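PDB 5LHJ: leucine aminopeptidase 2, chloroplastic from Streptomyces sp. BC16019, which is a manganese-binding M17-family metalloaminopeptidase of bottromycin maturation that probably removes unsubstituted N-terminal amino acids from peptides. Local coordinates for residues A35-A40 with P106-R111; G63-E68 with V76-G81; G334-I339 with A427-V432. All blocks are in the same frame, centred on the assembly; numbering follows the deposited sequence.

Contact 1: A35-A40 with P106-R111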
# COMPACT_ATOMS: atom_id res chain seq x y z
N ALA A 35 -41.21 11.80 45.06
CA ALA A 35 -41.53 10.51 44.37
C ALA A 35 -40.64 10.30 43.15
O ALA A 35 -40.23 11.26 42.48
CB ALA A 35 -43.00 10.46 43.97
N ALA A 36 -40.34 9.04 42.86
CA ALA A 36 -39.59 8.68 41.67
C ALA A 36 -40.48 8.88 40.45
O ALA A 36 -41.64 8.47 40.45
CB ALA A 36 -39.10 7.24 41.75
N ASP A 37 -39.96 9.55 39.42
CA ASP A 37 -40.67 9.64 38.16
C ASP A 37 -40.63 8.29 37.46
O ASP A 37 -41.58 7.92 36.80
CB ASP A 37 -40.05 10.70 37.25
CG ASP A 37 -40.11 12.08 37.85
OD1 ASP A 37 -41.10 12.40 38.53
OD2 ASP A 37 -39.14 12.84 37.65
N VAL A 38 -39.50 7.58 37.62
CA VAL A 38 -39.30 6.26 37.01
C VAL A 38 -38.76 5.28 38.06
O VAL A 38 -37.88 5.62 38.86
CB VAL A 38 -38.31 6.33 35.82
CG1 VAL A 38 -38.14 4.96 35.17
CG2 VAL A 38 -38.77 7.35 34.80
N VAL A 39 -39.31 4.07 38.05
CA VAL A 39 -38.83 2.96 38.87
C VAL A 39 -38.45 1.81 37.94
O VAL A 39 -39.27 1.40 37.10
CB VAL A 39 -39.91 2.47 39.85
CG1 VAL A 39 -39.43 1.22 40.61
CG2 VAL A 39 -40.29 3.58 40.83
N ALA A 40 -37.24 1.29 38.09
CA ALA A 40 -36.75 0.15 37.31
C ALA A 40 -36.79 -1.12 38.14
O ALA A 40 -36.10 -1.22 39.16
CB ALA A 40 -35.34 0.41 36.83
N PRO A 106 -37.08 11.88 29.79
CA PRO A 106 -36.91 13.19 30.42
C PRO A 106 -37.15 13.24 31.95
O PRO A 106 -37.34 14.33 32.50
CB PRO A 106 -37.96 14.04 29.70
CG PRO A 106 -39.07 13.09 29.46
CD PRO A 106 -38.40 11.77 29.14
N ALA A 107 -37.10 12.10 32.63
CA ALA A 107 -37.44 12.04 34.05
C ALA A 107 -36.42 12.79 34.90
O ALA A 107 -35.25 12.84 34.56
CB ALA A 107 -37.50 10.59 34.51
N ARG A 108 -36.89 13.37 35.99
CA ARG A 108 -36.02 14.05 36.95
C ARG A 108 -35.42 13.08 37.95
O ARG A 108 -34.30 13.30 38.41
CB ARG A 108 -36.77 15.13 37.72
CG ARG A 108 -37.37 16.25 36.88
CD ARG A 108 -37.99 17.30 37.80
NE ARG A 108 -38.68 18.36 37.08
CZ ARG A 108 -39.35 19.37 37.65
NH1 ARG A 108 -39.42 19.48 38.98
NH2 ARG A 108 -39.94 20.28 36.88
N THR A 109 -36.18 12.04 38.32
CA THR A 109 -35.75 11.10 39.37
C THR A 109 -35.97 9.65 38.95
O THR A 109 -37.02 9.31 38.40
CB THR A 109 -36.51 11.38 40.68
OG1 THR A 109 -37.91 11.28 40.44
CG2 THR A 109 -36.21 12.78 41.19
N LEU A 110 -34.96 8.80 39.20
CA LEU A 110 -34.98 7.38 38.86
C LEU A 110 -34.62 6.55 40.09
O LEU A 110 -33.59 6.80 40.72
CB LEU A 110 -33.99 7.08 37.73
CG LEU A 110 -33.67 5.61 37.43
CD1 LEU A 110 -34.90 4.88 36.93
CD2 LEU A 110 -32.53 5.54 36.42
N ARG A 111 -35.45 5.57 40.43
CA ARG A 111 -35.12 4.61 41.49
C ARG A 111 -34.90 3.25 40.85
O ARG A 111 -35.80 2.72 40.19
CB ARG A 111 -36.24 4.51 42.54
CG ARG A 111 -35.79 3.75 43.78
CD ARG A 111 -36.88 3.59 44.81
NE ARG A 111 -37.84 2.54 44.46
CZ ARG A 111 -39.17 2.69 44.35
NH1 ARG A 111 -39.78 3.86 44.58
NH2 ARG A 111 -39.91 1.64 44.03
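Strands 38-40 and 109-111 run roughly parallel, 23° apart, their short axes coming within 4.8 Å, Val38 pairing with Leu110 and Val39 with Arg111, and backbone bonds pass from Val38 N to Thr109 O, Arg111 N to Val38 O and Ala40 N to Arg111 O. Ahead of this pairing the two segments are held by side chains that bond to the opposite backbone. Asp37 OD2 accepts from Arg108 N on its anti lone pair, at 2.8 Å. The same Asp37 OD2 accepts from Thr109 N, 3.1 Å away and above the carboxylate plane. With chi1 at 57°, Thr109 OG1 is placed to bond segment 35-40 twice, accepting from Asp37 N at 2.9 Å and donating to Ala35 O. An alanine in place of Asp37 would probably leave the N-H groups of Arg108 and Thr109 without their shared acceptor. In the N-terminal domain, of the macro-domain clan, strand 38-43 lies between 76-81 and 109-112, and helix 90-102 packs on Ala40 and Leu110. On that face Val38 CG1 meets Leu110 CD1 at 3.7 Å, and Val38 CG2 presses tightly on Ala107 CB at 3.5 Å. On the opposite face Arg111 folds its guanidinium over Val39 CG2, while NE forms a salt bridge with Asp113.

Contact 2: G63-E68 with V76-G81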
# COMPACT_ATOMS: atom_id res chain seq x y z
N GLY A 63 -30.68 -6.85 29.99
CA GLY A 63 -30.67 -5.49 29.45
C GLY A 63 -31.85 -5.06 28.58
O GLY A 63 -31.89 -3.91 28.15
N GLN A 64 -32.81 -5.95 28.31
CA GLN A 64 -34.04 -5.58 27.60
C GLN A 64 -34.87 -4.69 28.52
O GLN A 64 -35.06 -5.04 29.68
CB GLN A 64 -34.87 -6.81 27.24
CG GLN A 64 -36.17 -6.50 26.51
CD GLN A 64 -37.01 -7.73 26.26
OE1 GLN A 64 -36.92 -8.73 26.98
NE2 GLN A 64 -37.87 -7.65 25.24
N VAL A 65 -35.37 -3.58 27.99
CA VAL A 65 -36.17 -2.66 28.79
C VAL A 65 -37.50 -2.40 28.10
O VAL A 65 -37.52 -2.04 26.93
CB VAL A 65 -35.44 -1.33 29.00
CG1 VAL A 65 -36.32 -0.34 29.75
CG2 VAL A 65 -34.13 -1.57 29.74
N VAL A 66 -38.59 -2.55 28.84
CA VAL A 66 -39.93 -2.14 28.37
C VAL A 66 -40.56 -1.21 29.41
O VAL A 66 -40.76 -1.61 30.55
CB VAL A 66 -40.83 -3.35 28.11
CG1 VAL A 66 -42.21 -2.89 27.65
CG2 VAL A 66 -40.20 -4.26 27.06
N ALA A 67 -40.88 0.01 28.98
CA ALA A 67 -41.48 1.02 29.85
C ALA A 67 -42.99 0.93 29.81
O ALA A 67 -43.57 0.66 28.76
CB ALA A 67 -41.05 2.41 29.43
N GLU A 68 -43.61 1.18 30.95
CA GLU A 68 -45.08 1.19 31.03
C GLU A 68 -45.55 2.16 32.10
O GLU A 68 -44.75 2.56 32.95
CB GLU A 68 -45.58 -0.20 31.37
CG GLU A 68 -45.18 -0.69 32.75
CD GLU A 68 -45.53 -2.13 32.98
OE1 GLU A 68 -45.45 -2.94 32.02
OE2 GLU A 68 -45.90 -2.46 34.12
N VAL A 76 -43.82 6.14 35.78
CA VAL A 76 -43.35 5.16 34.80
C VAL A 76 -42.66 4.00 35.52
O VAL A 76 -41.94 4.22 36.51
CB VAL A 76 -42.36 5.83 33.81
CG1 VAL A 76 -41.69 4.82 32.87
CG2 VAL A 76 -43.06 6.93 33.02
N VAL A 77 -42.88 2.79 35.02
CA VAL A 77 -42.17 1.60 35.46
C VAL A 77 -41.37 1.07 34.27
O VAL A 77 -41.89 1.00 33.16
CB VAL A 77 -43.13 0.52 36.01
CG1 VAL A 77 -42.45 -0.84 36.13
CG2 VAL A 77 -43.71 0.96 37.35
N LEU A 78 -40.10 0.73 34.51
CA LEU A 78 -39.29 -0.00 33.55
C LEU A 78 -39.16 -1.44 34.03
O LEU A 78 -38.66 -1.68 35.13
CB LEU A 78 -37.89 0.59 33.42
CG LEU A 78 -37.75 2.07 33.11
CD1 LEU A 78 -36.27 2.42 33.07
CD2 LEU A 78 -38.43 2.44 31.81
N ASN A 79 -39.63 -2.38 33.22
CA ASN A 79 -39.25 -3.77 33.41
C ASN A 79 -37.93 -4.04 32.69
O ASN A 79 -37.80 -3.77 31.49
CB ASN A 79 -40.36 -4.71 32.94
CG ASN A 79 -41.53 -4.75 33.92
OD1 ASN A 79 -41.33 -4.94 35.13
ND2 ASN A 79 -42.73 -4.57 33.41
N VAL A 80 -36.97 -4.57 33.44
CA VAL A 80 -35.58 -4.69 32.97
C VAL A 80 -35.14 -6.14 33.10
O VAL A 80 -35.18 -6.71 34.19
CB VAL A 80 -34.64 -3.78 33.77
CG1 VAL A 80 -33.23 -3.83 33.19
CG2 VAL A 80 -35.18 -2.36 33.79
N GLY A 81 -34.73 -6.73 31.98
CA GLY A 81 -34.35 -8.13 31.96
C GLY A 81 -33.05 -8.44 32.68
O GLY A 81 -32.07 -7.71 32.55
O HOH W 1 -42.90 -3.52 30.86
O HOH W 2 -45.33 -5.10 34.96
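Glu68 has CG between its backbone N and carbonyl carbon (chi1 66°), and Asn79 has CG anti to its carbonyl carbon (chi1 -75°), which bring carboxylate and amide together above one face of a beta hairpin. The hairpin joins antiparallel strands 65-69 and 76-81, with strand 65-69 outermost within this chain in the N-terminal domain sheet. The two flat groups stand nearly perpendicular, and two waters bridge them. One water donates to Glu68 OE1 and to Val66 O and accepts from Asn79 ND2 at 2.8 Å; the other donates to Glu68 OE2 and accepts from the same ND2. A weak bond joins Asn79 OD1 to Arg43. Glu68 CG lies 4.0 Å from Val77 CB, the two side chains side by side. The other face is apolar: Leu78 CD2 touches Ala67 CB at 3.5 Å and Val65 CG1 more loosely, and Arg56 of a second subunit packs on Ala67 and Leu78. Helix 90-102 covers Val65 and Val80. In the backbone, Val66 with Asn79 and Glu68 with Val77 are hydrogen-bonded pairs, the bond from Val77 N to Glu68 O being almost straight at 176°. Just before strand 65-69, Gly81 N bonds to Gln64 O at 2.9 Å, and Gly63 N reaches Gly81 O at 3.0 Å from above the carbonyl plane.

Contact 3: G334-I339 with A427-V432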
# COMPACT_ATOMS: atom_id res chain seq x y z
N GLY A 334 22.07 2.62 33.67
CA GLY A 334 23.29 2.53 32.88
C GLY A 334 23.20 1.72 31.59
O GLY A 334 24.16 1.74 30.80
N THR A 335 22.08 1.03 31.36
CA THR A 335 21.92 0.23 30.14
C THR A 335 21.43 1.11 29.00
O THR A 335 20.94 2.21 29.21
CB THR A 335 20.98 -0.98 30.32
OG1 THR A 335 19.62 -0.54 30.53
CG2 THR A 335 21.41 -1.83 31.47
N THR A 336 21.56 0.60 27.77
CA THR A 336 21.31 1.39 26.58
C THR A 336 20.24 0.79 25.68
O THR A 336 20.14 -0.43 25.55
CB THR A 336 22.59 1.61 25.76
OG1 THR A 336 23.15 0.34 25.39
CG2 THR A 336 23.60 2.40 26.56
N THR A 337 19.47 1.66 25.05
CA THR A 337 18.46 1.26 24.08
C THR A 337 18.66 2.01 22.78
O THR A 337 18.80 3.23 22.77
CB THR A 337 17.04 1.56 24.59
OG1 THR A 337 16.80 0.82 25.79
CG2 THR A 337 15.97 1.22 23.56
N GLU A 338 18.65 1.25 21.68
CA GLU A 338 18.69 1.79 20.33
C GLU A 338 17.26 2.03 19.84
O GLU A 338 16.43 1.11 19.88
CB GLU A 338 19.39 0.82 19.39
CG GLU A 338 19.54 1.36 17.98
CD GLU A 338 20.09 0.35 16.98
OE1 GLU A 338 20.08 -0.88 17.25
OE2 GLU A 338 20.50 0.80 15.90
N ILE A 339 16.99 3.24 19.36
CA ILE A 339 15.69 3.61 18.82
C ILE A 339 15.61 3.17 17.37
O ILE A 339 16.14 3.83 16.46
CB ILE A 339 15.40 5.14 18.94
CG1 ILE A 339 15.58 5.63 20.38
CG2 ILE A 339 13.99 5.47 18.41
CD1 ILE A 339 14.71 4.94 21.42
N ALA A 427 22.57 -4.34 17.28
CA ALA A 427 23.96 -4.35 16.80
C ALA A 427 24.81 -3.25 17.43
O ALA A 427 26.02 -3.23 17.24
CB ALA A 427 23.98 -4.21 15.28
N VAL A 428 24.19 -2.32 18.16
CA VAL A 428 24.86 -1.13 18.71
C VAL A 428 24.67 -1.00 20.23
O VAL A 428 25.63 -0.74 20.95
CB VAL A 428 24.34 0.14 17.99
CG1 VAL A 428 24.85 1.42 18.64
CG2 VAL A 428 24.76 0.10 16.52
N ALA A 429 23.43 -1.15 20.70
CA ALA A 429 23.12 -0.95 22.12
C ALA A 429 22.81 -2.27 22.83
O ALA A 429 22.93 -3.36 22.24
CB ALA A 429 21.97 0.03 22.25
N ASP A 430 22.41 -2.19 24.10
CA ASP A 430 22.02 -3.39 24.85
C ASP A 430 20.73 -4.03 24.33
O ASP A 430 20.57 -5.24 24.42
CB ASP A 430 21.89 -3.10 26.35
CG ASP A 430 23.18 -2.66 26.99
OD1 ASP A 430 24.29 -3.04 26.52
OD2 ASP A 430 23.09 -1.93 28.00
N ARG A 431 19.83 -3.21 23.78
CA ARG A 431 18.57 -3.68 23.25
C ARG A 431 18.03 -2.71 22.22
O ARG A 431 18.49 -1.55 22.15
CB ARG A 431 17.54 -3.82 24.37
CG ARG A 431 17.26 -2.49 25.06
CD ARG A 431 16.35 -2.66 26.24
NE ARG A 431 16.98 -3.17 27.45
CZ ARG A 431 17.82 -2.50 28.25
NH1 ARG A 431 18.24 -1.28 27.95
NH2 ARG A 431 18.24 -3.08 29.36
N VAL A 432 17.04 -3.17 21.46
CA VAL A 432 16.25 -2.30 20.58
C VAL A 432 14.86 -2.05 21.16
O VAL A 432 14.38 -2.85 21.97
CB VAL A 432 16.07 -2.89 19.16
CG1 VAL A 432 17.41 -3.06 18.48
CG2 VAL A 432 15.27 -4.21 19.17
O HOH W 3 20.33 -3.16 15.78
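Thr335 OG1 is gripped by both terminal nitrogens of Arg431, NH1 at 3.0 Å and NH2 at 3.1 Å, and also bonds to Asp333. The hydroxyl lies at the guanidinium edge, 9° out of its plane, and both nitrogens meet it end-on. It sits beside a short parallel pairing in a small three-stranded sheet of the M17 catalytic domain, where strand 336-338 lies between 328-330 and 431-432. A bend in the arginine chain (chi3 78°) carries the guanidinium back along the threonines: NH1 adds a weak bond to Thr337 OG1, whose stronger partner is His331 NE2, and NE forms a salt bridge with Asp450. Thr336 and Asp430 make a reciprocal pair, Asp430 N donating to Thr336 OG1 at 2.9 Å and Thr336 N to Asp430 OD2 at 3.0 Å, the latter from above the carboxylate plane. Both acceptors reach further, to a third subunit: Thr336 OG1 bonds to Tyr145 O there, and Asp430 OD2 to Ser147 OG. Ala429 CB wedges in at 3.4 Å from Thr336 OG1 and also touches the backbone of Glu338. Glu338 N donates to Arg431 O at 2.8 Å, nearly straight at 175°. The extended Glu338 side chain runs beside Val432, and OE1, bonded to Ser426 OG, also accepts from a water that in turn accepts from Ala427 N at 2.9 Å.

How the contacts relate
Contacts 1 and 2 build one sheet of the N-terminal domain: strand 38-43 of contact 1 bonds directly to strand 76-81 of contact 2, Val39 O lying 2.8 Å from Leu78 N. Contact 3 belongs to the catalytic domain across the chain's centre, its centre about 61 Å from that of contact 1. Contacts 1 and 2 are partly buried, with apolar faces under helix 90-102. Contact 3 is more buried yet held largely by polar side chains; contact 1 shares an aspartate and threonine bonding to backbone, while contact 2 relies on regular backbone pairing. The second subunit packs on contact 2 and brushes Pro106 beside contact 1, whereas the third hydrogen-bonds to Thr336 and Asp430 in contact 3.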